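Local coordinates for FrnE protein (Deinococcus radiodurans, PDB 5CO3), which probably acts as a cytoplasmic disulfide oxidoreductase of the DsbA-like thioredoxin family, at residues 87-92 with 99-104; 133-136 with 140-143. One frame throughout, in Å; residues are numbered along the deposited sequence.

Contact 1: 87-92 with 99-104; sequences HMTQTA and YHFDRV
Tyr-99 and Phe-101 pack on Met-88, Thr-89 and Ala-92 in a buried contact, mostly apolar, where the loop after helix 78-93 folds back against the last turns of that helix. Ala-92 CB sits over one face of the Tyr-99 ring, 3.5 Å from its centroid and 18° off the normal, a CH-pi contact. The methyl leans toward the rim: Ala-92 CB is 3.3 Å from Tyr-99 CE2. Met-88 CB meets the edge of the Phe-101 ring, 3.9 Å from Phe-101 CE2. Beside it, Thr-89 OG1 approaches the same ring obliquely, at 3.3 Å from Phe-101 CE2. With chi1 -66°, this hydroxyl lies next to its own backbone N, where it also bonds to Leu-85 O. Helix 78-93 belongs to the helical region between the thioredoxin-type strands 45-51 and 193-196, as in DsbA. Tyr-99 reaches toward the CxxC region, its OH bonded to Pro-23 O between Cys-22 and Cys-25. A serine in place of Tyr-99 would probably open a gap under Ala-92 CB and leave Pro-23 O without its mate. Two waters complete the polar part: one donates to Thr-89 O, 2.6 Å from the water oxygen, and accepts from Tyr-99 N; the other donates to Thr-89 OG1, 2.8 Å from its oxygen, and accepts from Phe-101 N.

Contact 2: 133-136 with 140-143; sequences LRAY and GQNV
The Tyr-136 ring meets Val-143 at its edge: Val-143 CG2 lies in the ring plane, 4.0 Å from Tyr-136 CD2, and neither face of the ring is used by 140-143. The two side chains cross at about a right angle. The Tyr-136 side chain also packs on Ile-20, Ala-21 and Leu-106. The amide of Gln-141 is turned to other partners, OE1 to Lys-151 and NE2 to Glu-139, while the aliphatic part of that chain lies alongside Ala-135, with Gln-141 CG 3.9 Å from Ala-135 CB. Between the backbones, Gln-141 N donates to Ala-135 O at 3.1 Å; the N-H...O angle is 158° and the donor is tilted 26° from the carbonyl plane. The donor lies six positions after the acceptor, against five for the 6→1 bond of a Schellman motif, although Gly-140 has the positive phi familiar from such helix ends. Where helix 125-137 runs out, water joins in: one molecule donates to Tyr-136 O, 2.9 Å from the water oxygen, and accepts from Gly-140 N, and a second donates to both Tyr-136 O and Gln-141 O, 2.8 and 2.7 Å from its oxygen. Ala-135 O thus accepts one backbone N-H and Tyr-136 O accepts from both waters, so ordered water probably contributes, beside the single direct bond, to joining the helix end to the following loop.

In the fold
From the N terminus, the chain passes strand 12-18, helix 23-38 and strand 45-51 before entering the helical region. Contact 1 comes first, closing a short loop after helix 78-93; the chain then runs through strand 106-107 and helices 110-121 and 125-137, and contact 2 closes the turn leading toward helix 146-156. The two loops follow in series, neither enclosing nor crossing the other, with centres about 12 Å apart. They still meet in space: Val-104 CG2 packs 3.5 Å from Tyr-136 O, and Arg-103 CB lies 3.9 Å from Gly-140 CA. Backbone hydrogen bonding between His-100 and Met-137 further ties the first loop to the end of helix 125-137.

Contact 1: 87-92 with 99-104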
ATOM      1  N   HIS A  87     -14.203 -10.742 -10.618  1.00 33.10           N
ATOM      2  CA  HIS A  87     -14.693 -10.049  -9.421  1.00 34.81           C
ATOM      3  C   HIS A  87     -13.827  -8.849  -9.083  1.00 33.75           C
ATOM      4  O   HIS A  87     -14.337  -7.741  -8.876  1.00 28.80           O
ATOM      5  CB  HIS A  87     -14.733 -10.991  -8.222  1.00 32.89           C
ATOM      6  CG  HIS A  87     -15.199 -10.337  -6.955  1.00 40.83           C
ATOM      7  ND1 HIS A  87     -14.636 -10.608  -5.726  1.00 39.87           N
ATOM      8  CD2 HIS A  87     -16.179  -9.428  -6.728  1.00 37.11           C
ATOM      9  CE1 HIS A  87     -15.245  -9.890  -4.798  1.00 39.32           C
ATOM     10  NE2 HIS A  87     -16.188  -9.171  -5.380  1.00 40.61           N
ATOM     11  N   MET A  88     -12.516  -9.059  -9.016  1.00 27.02           N
ATOM     12  CA  MET A  88     -11.623  -7.962  -8.656  1.00 27.86           C
ATOM     13  C   MET A  88     -11.672  -6.855  -9.711  1.00 26.28           C
ATOM     14  O   MET A  88     -11.616  -5.669  -9.379  1.00 26.32           O
ATOM     15  CB  MET A  88     -10.177  -8.471  -8.469  1.00 27.71           C
ATOM     16  CG  MET A  88      -9.983  -9.315  -7.208  1.00 27.84           C
ATOM     17  SD  MET A  88      -8.272  -9.782  -6.879  1.00 33.77           S
ATOM     18  CE  MET A  88      -7.964 -10.919  -8.234  1.00 29.59           C
ATOM     19  N   THR A  89     -11.768  -7.245 -10.984  1.00 24.97           N
ATOM     20  CA  THR A  89     -11.845  -6.273 -12.074  1.00 25.41           C
ATOM     21  C   THR A  89     -13.077  -5.374 -11.929  1.00 29.37           C
ATOM     22  O   THR A  89     -12.975  -4.147 -12.027  1.00 28.10           O
ATOM     23  CB  THR A  89     -11.870  -6.966 -13.441  1.00 28.40           C
ATOM     24  OG1 THR A  89     -10.611  -7.620 -13.640  1.00 24.60           O
ATOM     25  CG2 THR A  89     -12.051  -5.953 -14.551  1.00 27.82           C
ATOM     26  N   GLN A  90     -14.228  -5.981 -11.675  1.00 27.21           N
ATOM     27  CA  GLN A  90     -15.478  -5.221 -11.534  1.00 29.35           C
ATOM     28  C   GLN A  90     -15.488  -4.372 -10.272  1.00 30.19           C
ATOM     29  O   GLN A  90     -15.918  -3.219 -10.304  1.00 29.93           O
ATOM     30  CB  GLN A  90     -16.668  -6.163 -11.543  1.00 35.48           C
ATOM     31  CG  GLN A  90     -16.903  -6.717 -12.922  1.00 50.05           C
ATOM     32  CD  GLN A  90     -17.953  -7.781 -12.936  1.00 70.99           C
ATOM     33  OE1 GLN A  90     -19.085  -7.550 -12.508  1.00 81.67           O
ATOM     34  NE2 GLN A  90     -17.588  -8.965 -13.417  1.00 71.67           N
ATOM     35  N   THR A  91     -14.985  -4.927  -9.172  1.00 28.53           N
ATOM     36  CA  THR A  91     -14.874  -4.167  -7.929  1.00 27.62           C
ATOM     37  C   THR A  91     -13.982  -2.937  -8.140  1.00 26.46           C
ATOM     38  O   THR A  91     -14.319  -1.812  -7.723  1.00 26.06           O
ATOM     39  CB  THR A  91     -14.326  -5.053  -6.781  1.00 28.01           C
ATOM     40  OG1 THR A  91     -15.217  -6.155  -6.571  1.00 29.90           O
ATOM     41  CG2 THR A  91     -14.240  -4.251  -5.490  1.00 27.91           C
ATOM     42  N   ALA A  92     -12.874  -3.130  -8.841  1.00 24.80           N
ATOM     43  CA  ALA A  92     -11.955  -2.033  -9.093  1.00 25.00           C
ATOM     44  C   ALA A  92     -12.589  -0.952  -9.976  1.00 25.58           C
ATOM     45  O   ALA A  92     -12.294   0.239  -9.819  1.00 25.46           O
ATOM     46  CB  ALA A  92     -10.654  -2.567  -9.734  1.00 23.14           C
ATOM     47  N   TYR A  99      -8.643  -2.377 -14.651  1.00 22.80           N
ATOM     48  CA  TYR A  99      -7.641  -3.447 -14.614  1.00 23.56           C
ATOM     49  C   TYR A  99      -7.529  -4.189 -15.942  1.00 25.37           C
ATOM     50  O   TYR A  99      -8.504  -4.314 -16.700  1.00 22.69           O
ATOM     51  CB  TYR A  99      -7.977  -4.445 -13.514  1.00 24.54           C
ATOM     52  CG  TYR A  99      -7.720  -3.979 -12.086  1.00 21.11           C
ATOM     53  CD1 TYR A  99      -7.108  -2.754 -11.805  1.00 22.81           C
ATOM     54  CD2 TYR A  99      -8.096  -4.784 -11.018  1.00 22.24           C
ATOM     55  CE1 TYR A  99      -6.875  -2.359 -10.482  1.00 19.77           C
ATOM     56  CE2 TYR A  99      -7.861  -4.414  -9.712  1.00 20.20           C
ATOM     57  CZ  TYR A  99      -7.252  -3.195  -9.446  1.00 23.30           C
ATOM     58  OH  TYR A  99      -7.024  -2.849  -8.135  1.00 25.98           O
ATOM     59  N   HIS A 100      -6.327  -4.683 -16.223  1.00 22.86           N
ATOM     60  CA  HIS A 100      -6.120  -5.573 -17.361  1.00 24.87           C
ATOM     61  C   HIS A 100      -5.274  -6.764 -16.926  1.00 25.80           C
ATOM     62  O   HIS A 100      -4.055  -6.810 -17.135  1.00 22.34           O
ATOM     63  CB  HIS A 100      -5.489  -4.807 -18.523  1.00 26.49           C
ATOM     64  CG  HIS A 100      -6.361  -3.706 -19.049  1.00 28.71           C
ATOM     65  ND1 HIS A 100      -7.520  -3.948 -19.754  1.00 29.62           N
ATOM     66  CD2 HIS A 100      -6.254  -2.359 -18.955  1.00 31.20           C
ATOM     67  CE1 HIS A 100      -8.085  -2.799 -20.082  1.00 28.72           C
ATOM     68  NE2 HIS A 100      -7.338  -1.819 -19.606  1.00 28.71           N
ATOM     69  N   PHE A 101      -5.933  -7.724 -16.293  1.00 24.12           N
ATOM     70  CA  PHE A 101      -5.233  -8.840 -15.697  1.00 23.60           C
ATOM     71  C   PHE A 101      -4.598  -9.734 -16.772  1.00 24.43           C
ATOM     72  O   PHE A 101      -3.578 -10.364 -16.525  1.00 25.96           O
ATOM     73  CB  PHE A 101      -6.173  -9.657 -14.829  1.00 23.97           C
ATOM     74  CG  PHE A 101      -6.519  -9.011 -13.513  1.00 26.71           C
ATOM     75  CD1 PHE A 101      -5.580  -8.264 -12.811  1.00 32.60           C
ATOM     76  CD2 PHE A 101      -7.786  -9.169 -12.974  1.00 23.69           C
ATOM     77  CE1 PHE A 101      -5.896  -7.687 -11.589  1.00 28.12           C
ATOM     78  CE2 PHE A 101      -8.119  -8.587 -11.756  1.00 25.81           C
ATOM     79  CZ  PHE A 101      -7.175  -7.860 -11.055  1.00 26.18           C
ATOM     80  N   ASP A 102      -5.200  -9.765 -17.960  1.00 23.91           N
ATOM     81  CA  ASP A 102      -4.667 -10.554 -19.080  1.00 26.02           C
ATOM     82  C   ASP A 102      -3.279 -10.069 -19.507  1.00 25.95           C
ATOM     83  O   ASP A 102      -2.553 -10.796 -20.191  1.00 26.96           O
ATOM     84  CB  ASP A 102      -5.616 -10.482 -20.270  1.00 29.21           C
ATOM     85  CG  ASP A 102      -5.960  -9.048 -20.632  1.00 37.69           C
ATOM     86  OD1 ASP A 102      -6.549  -8.352 -19.782  1.00 44.82           O
ATOM     87  OD2 ASP A 102      -5.630  -8.604 -21.746  1.00 43.71           O
ATOM     88  N   ARG A 103      -2.911  -8.848 -19.109  1.00 26.51           N
ATOM     89  CA  ARG A 103      -1.604  -8.271 -19.452  1.00 25.27           C
ATOM     90  C   ARG A 103      -0.615  -8.268 -18.287  1.00 22.35           C
ATOM     91  O   ARG A 103       0.550  -7.861 -18.447  1.00 24.39           O
ATOM     92  CB  ARG A 103      -1.773  -6.831 -19.966  1.00 27.79           C
ATOM     93  CG  ARG A 103      -2.829  -6.684 -21.052  1.00 41.59           C
ATOM     94  CD  ARG A 103      -2.521  -5.523 -21.988  1.00 54.79           C
ATOM     95  NE  ARG A 103      -2.446  -4.226 -21.313  1.00 62.66           N
ATOM     96  CZ  ARG A 103      -3.363  -3.262 -21.415  1.00 60.93           C
ATOM     97  NH1 ARG A 103      -4.446  -3.434 -22.169  1.00 60.00           N
ATOM     98  NH2 ARG A 103      -3.193  -2.119 -20.767  1.00 53.22           N
ATOM     99  N   VAL A 104      -1.070  -8.715 -17.118  1.00 23.27           N
ATOM    100  CA  VAL A 104      -0.262  -8.647 -15.906  1.00 21.89           C
ATOM    101  C   VAL A 104       1.024  -9.462 -16.042  1.00 20.57           C
ATOM    102  O   VAL A 104       1.004 -10.608 -16.508  1.00 22.12           O
ATOM    103  CB  VAL A 104      -1.058  -9.132 -14.676  1.00 21.05           C
ATOM    104  CG1 VAL A 104      -0.131  -9.591 -13.554  1.00 20.35           C
ATOM    105  CG2 VAL A 104      -1.944  -7.977 -14.173  1.00 18.29           C
TER
HETATM  106  O   HOH W   1     -11.349  -2.696 -13.499  1.00 23.04           O
HETATM  107  O   HOH W   2      -8.795  -7.317 -15.794  1.00 26.28           O

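Contact 2: 133-136 with 140-143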
ATOM      1  N   LEU A 133       1.267   0.731  -8.886  1.00 18.91           N
ATOM      2  CA  LEU A 133       0.026  -0.040  -8.895  1.00 20.84           C
ATOM      3  C   LEU A 133      -0.627   0.001 -10.279  1.00 20.10           C
ATOM      4  O   LEU A 133      -1.089  -1.021 -10.791  1.00 18.38           O
ATOM      5  CB  LEU A 133      -0.943   0.482  -7.816  1.00 18.87           C
ATOM      6  CG  LEU A 133      -0.516   0.143  -6.379  1.00 19.10           C
ATOM      7  CD1 LEU A 133      -1.327   0.972  -5.363  1.00 20.48           C
ATOM      8  CD2 LEU A 133      -0.684  -1.358  -6.124  1.00 24.05           C
ATOM      9  N   ARG A 134      -0.651   1.185 -10.886  1.00 20.23           N
ATOM     10  CA  ARG A 134      -1.216   1.339 -12.219  1.00 19.59           C
ATOM     11  C   ARG A 134      -0.397   0.570 -13.264  1.00 20.28           C
ATOM     12  O   ARG A 134      -0.945  -0.121 -14.125  1.00 22.06           O
ATOM     13  CB  ARG A 134      -1.305   2.826 -12.586  1.00 27.56           C
ATOM     14  CG  ARG A 134      -2.000   3.102 -13.913  1.00 34.01           C
ATOM     15  CD  ARG A 134      -2.075   4.604 -14.195  1.00 42.49           C
ATOM     16  NE  ARG A 134      -1.276   4.957 -15.364  1.00 58.95           N
ATOM     17  CZ  ARG A 134      -0.490   6.027 -15.457  1.00 59.59           C
ATOM     18  NH1 ARG A 134      -0.384   6.884 -14.443  1.00 59.50           N
ATOM     19  NH2 ARG A 134       0.191   6.242 -16.575  1.00 56.85           N
ATOM     20  N   ALA A 135       0.923   0.684 -13.170  1.00 20.46           N
ATOM     21  CA  ALA A 135       1.803  -0.009 -14.103  1.00 21.11           C
ATOM     22  C   ALA A 135       1.584  -1.520 -14.049  1.00 22.99           C
ATOM     23  O   ALA A 135       1.595  -2.195 -15.068  1.00 21.62           O
ATOM     24  CB  ALA A 135       3.247   0.324 -13.797  1.00 21.12           C
ATOM     25  N   TYR A 136       1.394  -2.047 -12.849  1.00 21.18           N
ATOM     26  CA  TYR A 136       1.228  -3.485 -12.669  1.00 18.84           C
ATOM     27  C   TYR A 136      -0.162  -3.977 -13.094  1.00 20.25           C
ATOM     28  O   TYR A 136      -0.299  -4.924 -13.869  1.00 21.40           O
ATOM     29  CB  TYR A 136       1.495  -3.860 -11.209  1.00 19.56           C
ATOM     30  CG  TYR A 136       1.519  -5.350 -10.936  1.00 19.94           C
ATOM     31  CD1 TYR A 136       0.341  -6.097 -10.834  1.00 21.51           C
ATOM     32  CD2 TYR A 136       2.731  -6.012 -10.764  1.00 20.54           C
ATOM     33  CE1 TYR A 136       0.376  -7.471 -10.587  1.00 21.43           C
ATOM     34  CE2 TYR A 136       2.772  -7.365 -10.524  1.00 22.43           C
ATOM     35  CZ  TYR A 136       1.600  -8.094 -10.427  1.00 22.70           C
ATOM     36  OH  TYR A 136       1.693  -9.444 -10.167  1.00 25.24           O
ATOM     37  N   GLY A 140       0.289  -3.597 -17.906  1.00 21.50           N
ATOM     38  CA  GLY A 140       1.063  -4.759 -18.342  1.00 20.39           C
ATOM     39  C   GLY A 140       2.568  -4.574 -18.247  1.00 25.75           C
ATOM     40  O   GLY A 140       3.333  -5.208 -19.001  1.00 24.47           O
ATOM     41  N   GLN A 141       3.003  -3.707 -17.334  1.00 22.94           N
ATOM     42  CA  GLN A 141       4.435  -3.429 -17.164  1.00 20.90           C
ATOM     43  C   GLN A 141       5.083  -4.430 -16.206  1.00 20.76           C
ATOM     44  O   GLN A 141       4.446  -4.942 -15.287  1.00 22.05           O
ATOM     45  CB  GLN A 141       4.664  -1.999 -16.660  1.00 23.76           C
ATOM     46  CG  GLN A 141       3.848  -0.948 -17.409  1.00 25.59           C
ATOM     47  CD  GLN A 141       4.649   0.289 -17.762  1.00 29.82           C
ATOM     48  OE1 GLN A 141       5.847   0.201 -18.057  1.00 39.07           O
ATOM     49  NE2 GLN A 141       3.991   1.458 -17.753  1.00 31.05           N
ATOM     50  N   ASN A 142       6.357  -4.728 -16.461  1.00 20.97           N
ATOM     51  CA  ASN A 142       7.138  -5.604 -15.605  1.00 18.18           C
ATOM     52  C   ASN A 142       7.857  -4.781 -14.536  1.00 19.46           C
ATOM     53  O   ASN A 142       8.858  -4.124 -14.835  1.00 21.37           O
ATOM     54  CB  ASN A 142       8.137  -6.383 -16.461  1.00 19.32           C
ATOM     55  CG  ASN A 142       9.116  -7.204 -15.641  1.00 23.72           C
ATOM     56  OD1 ASN A 142       9.039  -7.269 -14.414  1.00 22.01           O
ATOM     57  ND2 ASN A 142      10.043  -7.863 -16.338  1.00 23.89           N
ATOM     58  N   VAL A 143       7.357  -4.801 -13.299  1.00 20.11           N
ATOM     59  CA  VAL A 143       7.949  -3.949 -12.259  1.00 22.55           C
ATOM     60  C   VAL A 143       9.228  -4.534 -11.608  1.00 22.43           C
ATOM     61  O   VAL A 143       9.756  -3.984 -10.641  1.00 24.01           O
ATOM     62  CB  VAL A 143       6.906  -3.617 -11.172  1.00 20.78           C
ATOM     63  CG1 VAL A 143       5.688  -2.934 -11.818  1.00 23.46           C
ATOM     64  CG2 VAL A 143       6.502  -4.870 -10.397  1.00 22.69           C
TER
HETATM   65  O   HOH W   3       1.951  -6.029 -15.221  1.00 21.01           O
HETATM   66  O   HOH W   4      -1.671  -5.155 -16.463  1.00 22.73           O